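Local coordinates for protein transcription regulator AmtR (Mycobacterium smegmatis, PDB 5E57) that probably acts as a TetR-family transcription factor, binding regulatory DNA through a helix-turn-helix motif to control genes of nitrogen metabolism, at residues A[80-92]-A[127-139]. Sequence-based numbering, arbitrary orientation.
Sequences PAAPRLHALVIYD and LRSAYRSLAAAVI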
loop_
_atom_site.group_PDB
_atom_site.type_symbol
_atom_site.label_atom_id
_atom_site.label_comp_id
_atom_site.label_asym_id
_atom_site.label_seq_id
_atom_site.Cartn_x
_atom_site.Cartn_y
_atom_site.Cartn_z
ATOM N N PRO A 80 9.841 -20.582 -17.952
ATOM C CA PRO A 80 8.935 -20.544 -16.819
ATOM C C PRO A 80 8.603 -19.096 -16.343
ATOM O O PRO A 80 9.466 -18.190 -16.343
ATOM C CB PRO A 80 9.673 -21.363 -15.747
ATOM C CG PRO A 80 11.053 -21.646 -16.271
ATOM C CD PRO A 80 11.000 -21.479 -17.738
ATOM N N ALA A 81 7.347 -18.887 -16.036
ATOM C CA ALA A 81 6.878 -17.597 -15.552
ATOM C C ALA A 81 7.433 -17.242 -14.148
ATOM O O ALA A 81 7.725 -16.085 -13.874
ATOM C CB ALA A 81 5.342 -17.579 -15.528
ATOM N N ALA A 82 7.532 -18.210 -13.240
ATOM C CA ALA A 82 7.929 -17.921 -11.845
ATOM C C ALA A 82 9.259 -17.173 -11.705
ATOM O O ALA A 82 9.306 -16.157 -11.000
ATOM C CB ALA A 82 7.911 -19.196 -10.984
ATOM N N PRO A 83 10.326 -17.633 -12.400
ATOM C CA PRO A 83 11.568 -16.895 -12.268
ATOM C C PRO A 83 11.459 -15.514 -12.859
ATOM O O PRO A 83 12.264 -14.634 -12.513
ATOM C CB PRO A 83 12.583 -17.720 -13.066
ATOM C CG PRO A 83 12.085 -19.140 -12.922
ATOM C CD PRO A 83 10.557 -19.006 -12.893
ATOM N N ARG A 84 10.489 -15.312 -13.750
ATOM C CA ARG A 84 10.457 -14.030 -14.464
ATOM C C ARG A 84 9.789 -12.953 -13.582
ATOM O O ARG A 84 10.323 -11.837 -13.394
ATOM C CB ARG A 84 9.794 -14.190 -15.831
ATOM C CG ARG A 84 10.752 -14.861 -16.837
ATOM C CD ARG A 84 10.161 -14.804 -18.230
ATOM N NE ARG A 84 9.066 -15.707 -18.334
ATOM C CZ ARG A 84 7.927 -15.524 -19.017
ATOM N NH1 ARG A 84 7.625 -14.405 -19.620
ATOM N NH2 ARG A 84 7.052 -16.504 -19.017
ATOM N N LEU A 85 8.671 -13.349 -13.019
ATOM C CA LEU A 85 7.968 -12.579 -12.064
ATOM C C LEU A 85 8.842 -12.303 -10.848
ATOM O O LEU A 85 9.022 -11.154 -10.478
ATOM C CB LEU A 85 6.743 -13.314 -11.632
ATOM C CG LEU A 85 5.923 -12.631 -10.535
ATOM C CD1 LEU A 85 5.466 -11.279 -11.021
ATOM C CD2 LEU A 85 4.707 -13.493 -10.202
ATOM N N HIS A 86 9.450 -13.340 -10.311
ATOM C CA HIS A 86 10.419 -13.142 -9.251
ATOM C C HIS A 86 11.430 -12.066 -9.527
ATOM O O HIS A 86 11.658 -11.219 -8.670
ATOM C CB HIS A 86 11.113 -14.419 -8.825
ATOM C CG HIS A 86 11.750 -14.310 -7.470
ATOM N ND1 HIS A 86 13.091 -14.040 -7.304
ATOM C CD2 HIS A 86 11.223 -14.357 -6.234
ATOM C CE1 HIS A 86 13.363 -13.948 -6.009
ATOM N NE2 HIS A 86 12.253 -14.164 -5.343
ATOM N N ALA A 87 12.026 -12.066 -10.719
ATOM C CA ALA A 87 13.067 -11.156 -11.026
ATOM C C ALA A 87 12.448 -9.734 -11.092
ATOM O O ALA A 87 13.074 -8.781 -10.641
ATOM C CB ALA A 87 13.711 -11.478 -12.356
ATOM N N LEU A 88 11.250 -9.601 -11.666
ATOM C CA LEU A 88 10.646 -8.281 -11.717
ATOM C C LEU A 88 10.403 -7.739 -10.282
ATOM O O LEU A 88 10.656 -6.582 -10.022
ATOM C CB LEU A 88 9.322 -8.341 -12.484
ATOM C CG LEU A 88 8.467 -7.065 -12.551
ATOM C CD1 LEU A 88 9.225 -5.899 -13.126
ATOM C CD2 LEU A 88 7.211 -7.365 -13.378
ATOM N N VAL A 89 9.900 -8.591 -9.398
ATOM C CA VAL A 89 9.544 -8.174 -8.029
ATOM C C VAL A 89 10.824 -7.698 -7.326
ATOM O O VAL A 89 10.863 -6.614 -6.719
ATOM C CB VAL A 89 8.928 -9.365 -7.276
ATOM C CG1 VAL A 89 8.760 -9.084 -5.827
ATOM C CG2 VAL A 89 7.541 -9.687 -7.820
ATOM N N ILE A 90 11.918 -8.446 -7.454
ATOM C CA ILE A 90 13.125 -8.011 -6.739
ATOM C C ILE A 90 13.553 -6.669 -7.285
ATOM O O ILE A 90 13.778 -5.746 -6.543
ATOM C CB ILE A 90 14.262 -8.996 -6.875
ATOM C CG1 ILE A 90 13.856 -10.326 -6.262
ATOM C CG2 ILE A 90 15.574 -8.453 -6.283
ATOM C CD1 ILE A 90 13.290 -10.316 -4.867
ATOM N N TYR A 91 13.585 -6.535 -8.597
ATOM C CA TYR A 91 14.097 -5.346 -9.204
ATOM C C TYR A 91 13.268 -4.201 -8.829
ATOM O O TYR A 91 13.780 -3.119 -8.482
ATOM C CB TYR A 91 14.118 -5.492 -10.736
ATOM C CG TYR A 91 14.618 -4.275 -11.469
ATOM C CD1 TYR A 91 16.001 -4.054 -11.640
ATOM C CD2 TYR A 91 13.749 -3.337 -11.982
ATOM C CE1 TYR A 91 16.480 -2.942 -12.318
ATOM C CE2 TYR A 91 14.223 -2.231 -12.728
ATOM C CZ TYR A 91 15.594 -2.027 -12.894
ATOM O OH TYR A 91 16.116 -0.946 -13.592
ATOM N N ASP A 92 11.973 -4.390 -8.910
ATOM C CA ASP A 92 11.070 -3.237 -8.699
ATOM C C ASP A 92 11.043 -2.870 -7.205
ATOM O O ASP A 92 11.181 -1.691 -6.838
ATOM C CB ASP A 92 9.664 -3.617 -9.196
ATOM C CG ASP A 92 8.769 -2.429 -9.447
ATOM O OD1 ASP A 92 9.180 -1.266 -9.188
ATOM O OD2 ASP A 92 7.604 -2.717 -9.865
ATOM N N LEU A 127 2.247 -1.371 -16.045
ATOM C CA LEU A 127 3.123 -2.143 -15.162
ATOM C C LEU A 127 2.309 -3.168 -14.427
ATOM O O LEU A 127 2.674 -4.403 -14.340
ATOM C CB LEU A 127 3.828 -1.238 -14.173
ATOM C CG LEU A 127 4.842 -1.932 -13.289
ATOM C CD1 LEU A 127 5.881 -2.718 -14.067
ATOM C CD2 LEU A 127 5.497 -0.921 -12.366
ATOM N N ARG A 128 1.182 -2.665 -13.909
ATOM C CA ARG A 128 0.245 -3.523 -13.196
ATOM C C ARG A 128 -0.241 -4.671 -14.059
ATOM O O ARG A 128 -0.346 -5.830 -13.599
ATOM C CB ARG A 128 -0.916 -2.709 -12.635
ATOM C CG ARG A 128 -1.983 -3.502 -11.920
ATOM C CD ARG A 128 -3.172 -2.670 -11.520
ATOM N NE ARG A 128 -4.179 -3.433 -10.789
ATOM C CZ ARG A 128 -5.463 -3.048 -10.644
ATOM N NH1 ARG A 128 -5.882 -1.896 -11.087
ATOM N NH2 ARG A 128 -6.294 -3.750 -9.927
ATOM N N SER A 129 -0.510 -4.358 -15.318
ATOM C CA SER A 129 -1.026 -5.353 -16.236
ATOM C C SER A 129 0.079 -6.359 -16.563
ATOM O O SER A 129 -0.200 -7.579 -16.731
ATOM C CB SER A 129 -1.579 -4.650 -17.497
ATOM O OG SER A 129 -1.847 -5.601 -18.506
ATOM N N ALA A 130 1.345 -5.901 -16.624
ATOM C CA ALA A 130 2.395 -6.819 -16.876
ATOM C C ALA A 130 2.534 -7.793 -15.737
ATOM O O ALA A 130 2.750 -8.972 -15.938
ATOM C CB ALA A 130 3.696 -6.101 -17.117
ATOM N N TYR A 131 2.479 -7.301 -14.512
ATOM C CA TYR A 131 2.545 -8.173 -13.362
ATOM C C TYR A 131 1.458 -9.192 -13.389
ATOM O O TYR A 131 1.687 -10.363 -13.099
ATOM C CB TYR A 131 2.417 -7.361 -12.045
ATOM C CG TYR A 131 3.719 -6.836 -11.448
ATOM C CD1 TYR A 131 4.463 -7.609 -10.590
ATOM C CD2 TYR A 131 4.136 -5.515 -11.650
ATOM C CE1 TYR A 131 5.614 -7.126 -9.986
ATOM C CE2 TYR A 131 5.280 -5.036 -11.051
ATOM C CZ TYR A 131 6.023 -5.849 -10.222
ATOM O OH TYR A 131 7.196 -5.338 -9.627
ATOM N N ARG A 132 0.231 -8.748 -13.687
ATOM C CA ARG A 132 -0.886 -9.662 -13.609
ATOM C C ARG A 132 -0.754 -10.811 -14.656
ATOM O O ARG A 132 -1.133 -11.976 -14.359
ATOM C CB ARG A 132 -2.201 -8.870 -13.814
ATOM C CG ARG A 132 -3.430 -9.721 -13.692
ATOM C CD ARG A 132 -4.680 -9.081 -14.243
ATOM N NE ARG A 132 -4.911 -7.811 -13.542
ATOM C CZ ARG A 132 -5.488 -7.667 -12.341
ATOM N NH1 ARG A 132 -5.941 -8.712 -11.643
ATOM N NH2 ARG A 132 -5.630 -6.439 -11.838
ATOM N N SER A 133 -0.258 -10.471 -15.859
ATOM C CA SER A 133 0.029 -11.476 -16.871
ATOM C C SER A 133 1.043 -12.457 -16.398
ATOM O O SER A 133 0.796 -13.622 -16.515
ATOM C CB SER A 133 0.562 -10.883 -18.190
ATOM O OG SER A 133 -0.384 -9.974 -18.714
ATOM N N LEU A 134 2.210 -12.000 -15.908
ATOM C CA LEU A 134 3.200 -12.943 -15.386
ATOM C C LEU A 134 2.619 -13.757 -14.265
ATOM O O LEU A 134 2.752 -14.990 -14.251
ATOM C CB LEU A 134 4.455 -12.250 -14.871
ATOM C CG LEU A 134 5.239 -11.575 -15.950
ATOM C CD1 LEU A 134 6.231 -10.630 -15.318
ATOM C CD2 LEU A 134 5.927 -12.631 -16.823
ATOM N N ALA A 135 1.945 -13.098 -13.326
ATOM C CA ALA A 135 1.367 -13.827 -12.199
ATOM C C ALA A 135 0.248 -14.834 -12.581
ATOM O O ALA A 135 0.107 -15.904 -11.967
ATOM C CB ALA A 135 0.833 -12.865 -11.145
ATOM N N ALA A 136 -0.562 -14.488 -13.553
ATOM C CA ALA A 136 -1.611 -15.423 -14.012
ATOM C C ALA A 136 -0.947 -16.682 -14.630
ATOM O O ALA A 136 -1.459 -17.791 -14.495
ATOM C CB ALA A 136 -2.526 -14.753 -15.017
ATOM N N ALA A 137 0.224 -16.518 -15.244
ATOM C CA ALA A 137 0.942 -17.684 -15.789
ATOM C C ALA A 137 1.590 -18.515 -14.641
ATOM O O ALA A 137 1.681 -19.756 -14.722
ATOM C CB ALA A 137 1.990 -17.229 -16.847
ATOM N N VAL A 138 2.007 -17.869 -13.545
ATOM C CA VAL A 138 2.605 -18.641 -12.448
ATOM C C VAL A 138 1.506 -19.478 -11.811
ATOM O O VAL A 138 1.694 -20.670 -11.463
ATOM C CB VAL A 138 3.284 -17.754 -11.383
ATOM C CG1 VAL A 138 3.735 -18.600 -10.213
ATOM C CG2 VAL A 138 4.434 -16.951 -11.994
ATOM N N ILE A 139 0.354 -18.837 -11.659
ATOM C CA ILE A 139 -0.820 -19.502 -11.165
ATOM C C ILE A 139 -1.183 -20.754 -11.992
ATOM O O ILE A 139 -1.425 -21.815 -11.404
ATOM C CB ILE A 139 -2.033 -18.552 -11.074
ATOM C CG1 ILE A 139 -1.837 -17.561 -9.899
ATOM C CG2 ILE A 139 -3.307 -19.331 -10.798
ATOM C CD1 ILE A 139 -2.732 -16.329 -9.992
#
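Leu85 is a knob among Tyr131, Leu134, Ala135 and Val138: its CD1 meets CD1 of the Tyr131 ring at 3.8 Å, while CD2 drops between Ala135 and CG2 of Val138. Leu134 slides past it in the opposite sense and sends CD1 to Leu88 CD2. Tyr131 is the reciprocal knob, set among Leu85, Leu88, Val89 and Asp92. With CG of Leu88 anti to its own backbone nitrogen (chi1 175°), CD2 of that leucine lies over the middle of the phenol ring, 3.6 Å from the Tyr131 centroid, a CH-pi contact almost on the ring normal. Val89 CG2 comes to the ring's edge, 3.9 Å from Tyr131 CE1. Toward Ala81 the backbones come close and small side chains meet: Ala81 CB touches Ala137 CB at 3.6 Å, and Val138 CG2 rests against the backbone N and CA of Ala82. Arg84 borders this end, Leu134 CD2 lying over one face of its guanidinium; Arg84 NE donates a hydrogen bond to Pro80 O (3.2 Å) and Arg84 NH1 hydrogen-bonds to Leu74 O. At the other end, Tyr131 OH donates to the anti lone pair of Asp92 OD2 (2.7 Å), with carboxylate and ring only 27° from coplanar, which helps hold the ring's rotation and gives the buried hydroxyl a partner. An acetate ion, probably from the crystallisation liquor, lies near the Asp92 side chain, and Val156 of helix 151-165 touches both Asp92 and Tyr131. The axes run roughly antiparallel, 143° apart and 9.0 Å at closest approach, a knobs-into-holes pairing within the all-helical ligand-binding domain of a TetR-family regulator.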